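Long-range contact in hemolysin-related protein (Vibrio cholerae serotype O1, PDB 6MLT), which is a secreted, calcium-binding biofilm matrix protein that probably binds carbohydrates and helps the bacterial biofilm adhere: residues A[158-170]-A[176-188]. Sequence-based numbering, arbitrary orientation.
With NA (sodium ion), chain E.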
loop_
_atom_site.group_PDB
_atom_site.type_symbol
_atom_site.label_atom_id
_atom_site.label_comp_id
_atom_site.label_asym_id
_atom_site.label_seq_id
_atom_site.Cartn_x
_atom_site.Cartn_y
_atom_site.Cartn_z
ATOM N N GLY A 158 -12.510 -8.593 -15.760
ATOM C CA GLY A 158 -12.735 -9.824 -15.036
ATOM C C GLY A 158 -11.670 -10.888 -15.221
ATOM O O GLY A 158 -11.624 -11.837 -14.430
ATOM N N ASN A 159 -10.823 -10.765 -16.241
ATOM C CA ASN A 159 -9.708 -11.675 -16.463
ATOM C C ASN A 159 -8.430 -11.099 -15.861
ATOM O O ASN A 159 -8.261 -9.880 -15.769
ATOM C CB ASN A 159 -9.512 -11.930 -17.953
ATOM C CG ASN A 159 -10.772 -12.437 -18.620
ATOM O OD1 ASN A 159 -11.376 -13.407 -18.167
ATOM N ND2 ASN A 159 -11.190 -11.766 -19.686
ATOM N N ILE A 160 -7.523 -11.989 -15.453
ATOM C CA ILE A 160 -6.318 -11.600 -14.723
ATOM C C ILE A 160 -5.154 -11.500 -15.695
ATOM O O ILE A 160 -4.923 -12.411 -16.503
ATOM C CB ILE A 160 -5.993 -12.592 -13.594
ATOM C CG1 ILE A 160 -7.210 -12.801 -12.689
ATOM C CG2 ILE A 160 -4.798 -12.093 -12.780
ATOM C CD1 ILE A 160 -7.823 -11.521 -12.150
ATOM N N GLU A 161 -4.411 -10.404 -15.603
ATOM C CA GLU A 161 -3.214 -10.196 -16.397
ATOM C C GLU A 161 -1.967 -10.534 -15.587
ATOM O O GLU A 161 -1.950 -10.446 -14.353
ATOM C CB GLU A 161 -3.142 -8.753 -16.904
ATOM C CG GLU A 161 -4.098 -8.469 -18.066
ATOM C CD GLU A 161 -5.565 -8.421 -17.640
ATOM O OE1 GLU A 161 -5.885 -7.691 -16.675
ATOM O OE2 GLU A 161 -6.398 -9.115 -18.270
ATOM N N ILE A 162 -0.921 -10.921 -16.304
ATOM C CA ILE A 162 0.345 -11.362 -15.735
ATOM C C ILE A 162 1.415 -10.391 -16.220
ATOM O O ILE A 162 1.656 -10.282 -17.430
ATOM C CB ILE A 162 0.661 -12.809 -16.157
ATOM C CG1 ILE A 162 -0.414 -13.757 -15.621
ATOM C CG2 ILE A 162 2.030 -13.243 -15.675
ATOM C CD1 ILE A 162 -0.403 -15.137 -16.272
ATOM N N LEU A 163 2.030 -9.667 -15.288
ATOM C CA LEU A 163 3.062 -8.685 -15.605
ATOM C C LEU A 163 4.419 -9.344 -15.383
ATOM O O LEU A 163 4.840 -9.538 -14.238
ATOM C CB LEU A 163 2.910 -7.435 -14.739
ATOM C CG LEU A 163 1.500 -6.934 -14.429
ATOM C CD1 LEU A 163 1.579 -5.691 -13.542
ATOM C CD2 LEU A 163 0.732 -6.637 -15.681
ATOM N N ALA A 164 5.109 -9.672 -16.471
ATOM C CA ALA A 164 6.358 -10.420 -16.412
ATOM C C ALA A 164 7.501 -9.579 -16.972
ATOM O O ALA A 164 7.317 -8.440 -17.402
ATOM C CB ALA A 164 6.236 -11.743 -17.175
ATOM N N ALA A 165 8.693 -10.180 -17.001
ATOM C CA ALA A 165 9.904 -9.423 -17.309
ATOM C C ALA A 165 9.947 -8.956 -18.757
ATOM O O ALA A 165 10.605 -7.954 -19.058
ATOM C CB ALA A 165 11.138 -10.270 -17.009
ATOM N N ASP A 166 9.287 -9.673 -19.666
ATOM C CA ASP A 166 9.392 -9.398 -21.094
ATOM C C ASP A 166 8.079 -8.960 -21.722
ATOM O O ASP A 166 8.012 -8.820 -22.953
ATOM C CB ASP A 166 9.925 -10.628 -21.829
ATOM C CG ASP A 166 9.008 -11.856 -21.696
ATOM O OD1 ASP A 166 8.037 -11.847 -20.894
ATOM O OD2 ASP A 166 9.265 -12.843 -22.413
ATOM N N GLY A 167 7.045 -8.743 -20.926
ATOM C CA GLY A 167 5.767 -8.325 -21.459
ATOM C C GLY A 167 4.648 -8.550 -20.466
ATOM O O GLY A 167 4.858 -8.974 -19.327
ATOM N N VAL A 168 3.443 -8.253 -20.940
ATOM C CA VAL A 168 2.208 -8.405 -20.180
ATOM C C VAL A 168 1.363 -9.447 -20.885
ATOM O O VAL A 168 1.195 -9.391 -22.111
ATOM C CB VAL A 168 1.447 -7.075 -20.058
ATOM C CG1 VAL A 168 0.081 -7.285 -19.401
ATOM C CG2 VAL A 168 2.288 -6.085 -19.279
ATOM N N TYR A 169 0.826 -10.380 -20.109
ATOM C CA TYR A 169 0.115 -11.539 -20.616
ATOM C C TYR A 169 -1.283 -11.612 -20.015
ATOM O O TYR A 169 -1.516 -11.199 -18.875
ATOM C CB TYR A 169 0.864 -12.832 -20.281
ATOM C CG TYR A 169 2.281 -12.904 -20.807
ATOM C CD1 TYR A 169 3.308 -12.187 -20.204
ATOM C CD2 TYR A 169 2.593 -13.705 -21.900
ATOM C CE1 TYR A 169 4.605 -12.259 -20.683
ATOM C CE2 TYR A 169 3.874 -13.786 -22.378
ATOM C CZ TYR A 169 4.880 -13.063 -21.769
ATOM O OH TYR A 169 6.162 -13.147 -22.262
ATOM N N SER A 170 -2.203 -12.159 -20.797
ATOM C CA SER A 170 -3.528 -12.537 -20.328
ATOM C C SER A 170 -3.519 -14.011 -19.955
ATOM O O SER A 170 -3.003 -14.842 -20.709
ATOM C CB SER A 170 -4.579 -12.280 -21.409
ATOM O OG SER A 170 -5.734 -13.068 -21.188
ATOM N N LEU A 176 0.025 -10.072 -24.522
ATOM C CA LEU A 176 -0.712 -8.875 -24.925
ATOM C C LEU A 176 0.195 -7.815 -25.537
ATOM O O LEU A 176 -0.143 -7.240 -26.575
ATOM C CB LEU A 176 -1.456 -8.277 -23.721
ATOM C CG LEU A 176 -2.559 -9.153 -23.123
ATOM C CD1 LEU A 176 -3.102 -8.524 -21.848
ATOM C CD2 LEU A 176 -3.684 -9.364 -24.126
ATOM N N PHE A 177 1.324 -7.520 -24.894
ATOM C CA PHE A 177 2.342 -6.675 -25.495
ATOM C C PHE A 177 3.689 -7.010 -24.879
ATOM O O PHE A 177 3.770 -7.469 -23.735
ATOM C CB PHE A 177 2.018 -5.169 -25.365
ATOM C CG PHE A 177 2.180 -4.575 -23.974
ATOM C CD1 PHE A 177 1.090 -4.457 -23.120
ATOM C CD2 PHE A 177 3.392 -4.036 -23.567
ATOM C CE1 PHE A 177 1.222 -3.868 -21.866
ATOM C CE2 PHE A 177 3.531 -3.441 -22.316
ATOM C CZ PHE A 177 2.445 -3.356 -21.464
ATOM N N SER A 178 4.738 -6.793 -25.671
ATOM C CA SER A 178 6.118 -7.079 -25.310
ATOM C C SER A 178 6.835 -5.814 -24.854
ATOM O O SER A 178 6.530 -4.705 -25.310
ATOM C CB SER A 178 6.883 -7.662 -26.502
ATOM O OG SER A 178 6.267 -8.813 -27.037
ATOM N N HIS A 179 7.818 -5.994 -23.976
ATOM C CA HIS A 179 8.750 -4.919 -23.662
ATOM C C HIS A 179 10.111 -5.516 -23.334
ATOM O O HIS A 179 10.243 -6.714 -23.053
ATOM C CB HIS A 179 8.241 -4.009 -22.519
ATOM C CG HIS A 179 7.932 -4.721 -21.235
ATOM N ND1 HIS A 179 8.906 -5.271 -20.428
ATOM C CD2 HIS A 179 6.755 -4.938 -20.600
ATOM C CE1 HIS A 179 8.342 -5.812 -19.362
ATOM N NE2 HIS A 179 7.036 -5.623 -19.442
ATOM N N ASP A 180 11.129 -4.662 -23.415
ATOM C CA ASP A 180 12.488 -5.030 -23.050
ATOM C C ASP A 180 12.535 -5.535 -21.612
ATOM O O ASP A 180 11.693 -5.197 -20.778
ATOM C CB ASP A 180 13.433 -3.836 -23.184
ATOM C CG ASP A 180 13.669 -3.426 -24.626
ATOM O OD1 ASP A 180 13.600 -4.301 -25.514
ATOM O OD2 ASP A 180 13.932 -2.230 -24.867
ATOM N N TRP A 181 13.563 -6.326 -21.321
ATOM C CA TRP A 181 13.691 -6.945 -20.008
ATOM C C TRP A 181 13.518 -5.934 -18.884
ATOM O O TRP A 181 14.151 -4.871 -18.870
ATOM C CB TRP A 181 15.050 -7.621 -19.878
ATOM C CG TRP A 181 15.293 -8.141 -18.493
ATOM C CD1 TRP A 181 14.737 -9.246 -17.930
ATOM C CD2 TRP A 181 16.146 -7.570 -17.500
ATOM N NE1 TRP A 181 15.196 -9.407 -16.645
ATOM C CE2 TRP A 181 16.061 -8.387 -16.356
ATOM C CE3 TRP A 181 16.980 -6.449 -17.465
ATOM C CZ2 TRP A 181 16.779 -8.122 -15.196
ATOM C CZ3 TRP A 181 17.688 -6.188 -16.317
ATOM C CH2 TRP A 181 17.582 -7.018 -15.193
ATOM N N ALA A 182 12.668 -6.288 -17.930
ATOM C CA ALA A 182 12.469 -5.483 -16.736
ATOM C C ALA A 182 12.452 -6.404 -15.520
ATOM O O ALA A 182 11.609 -7.309 -15.454
ATOM C CB ALA A 182 11.167 -4.686 -16.828
ATOM N N PRO A 183 13.355 -6.240 -14.551
ATOM C CA PRO A 183 13.290 -7.113 -13.369
ATOM C C PRO A 183 12.004 -6.948 -12.586
ATOM O O PRO A 183 11.592 -7.887 -11.893
ATOM C CB PRO A 183 14.518 -6.703 -12.540
ATOM C CG PRO A 183 14.906 -5.350 -13.033
ATOM C CD PRO A 183 14.488 -5.299 -14.490
ATOM N N SER A 184 11.351 -5.792 -12.696
ATOM C CA SER A 184 10.180 -5.454 -11.907
ATOM C C SER A 184 9.108 -4.791 -12.757
ATOM O O SER A 184 9.394 -3.856 -13.513
ATOM C CB SER A 184 10.547 -4.487 -10.773
ATOM O OG SER A 184 9.375 -3.978 -10.170
ATOM N N SER A 185 7.867 -5.232 -12.573
ATOM C CA SER A 185 6.698 -4.586 -13.154
ATOM C C SER A 185 5.621 -4.467 -12.088
ATOM O O SER A 185 5.443 -5.384 -11.285
ATOM C CB SER A 185 6.131 -5.382 -14.350
ATOM O OG SER A 185 7.139 -5.740 -15.276
ATOM N N ILE A 186 4.896 -3.342 -12.080
ATOM C CA ILE A 186 3.705 -3.192 -11.252
ATOM C C ILE A 186 2.629 -2.481 -12.065
ATOM O O ILE A 186 2.902 -1.861 -13.093
ATOM C CB ILE A 186 3.968 -2.420 -9.936
ATOM C CG1 ILE A 186 4.391 -0.972 -10.211
ATOM C CG2 ILE A 186 5.031 -3.127 -9.104
ATOM C CD1 ILE A 186 4.230 -0.065 -8.989
ATOM N N ALA A 187 1.392 -2.561 -11.577
ATOM C CA ALA A 187 0.265 -1.899 -12.216
ATOM C C ALA A 187 -0.456 -1.006 -11.217
ATOM O O ALA A 187 -0.649 -1.389 -10.059
ATOM C CB ALA A 187 -0.721 -2.913 -12.795
ATOM N N PHE A 188 -0.866 0.176 -11.675
ATOM C CA PHE A 188 -1.675 1.075 -10.865
ATOM C C PHE A 188 -2.320 2.092 -11.787
ATOM O O PHE A 188 -1.813 2.365 -12.881
ATOM C CB PHE A 188 -0.843 1.769 -9.777
ATOM C CG PHE A 188 0.139 2.779 -10.303
ATOM C CD1 PHE A 188 1.308 2.376 -10.922
ATOM C CD2 PHE A 188 -0.099 4.137 -10.150
ATOM C CE1 PHE A 188 2.215 3.308 -11.398
ATOM C CE2 PHE A 188 0.802 5.075 -10.619
ATOM C CZ PHE A 188 1.961 4.664 -11.244
HETATM NA NA NA E . -8.209 -8.028 -17.082
HETATM O O HOH W 1 6.682 -7.815 -12.168
HETATM O O HOH W 2 5.363 -6.447 -17.316
#
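The imidazole of H179 lies against the turn at A165 to G167, with G167 CA over its face, a CH-pi contact 3.9 Å from the ring centroid. H179 CG lies between the backbone N and the carbonyl carbon (chi1 57°), bringing the ring back over the turn; ND1 donates almost straight (174°) to D180 O, in the ring plane, which fixes the ring's rotation. At the ring edge a water bridges H179 NE2 (2.8 Å) and S185 OG and donates to A164 O, tying the turn to the H179 loop and S185. H179 N to D166 O and A182 N to A165 O hold the loop. V168 CG2 meets the F177 ring obliquely, 3.5 Å from CZ, while L176 CD1 reaches E161 CG at 3.9 Å. V168 pairs with both L176 and F177, a classic bulge: V168 N bonds F177 O, and V168 O takes L176 N and, weakly, F177 N. L163 CD1 packs on A187 CB at 3.7 Å. E161 chelates sodium through both carboxylate oxygens, with N159 O, D153, N155 and D157; OE1 also accepts from I154 N. In this FG-GAP-like, propeller-type fold, strands 150-152 to 174-178 form one antiparallel sheet; 185-188 starts the next.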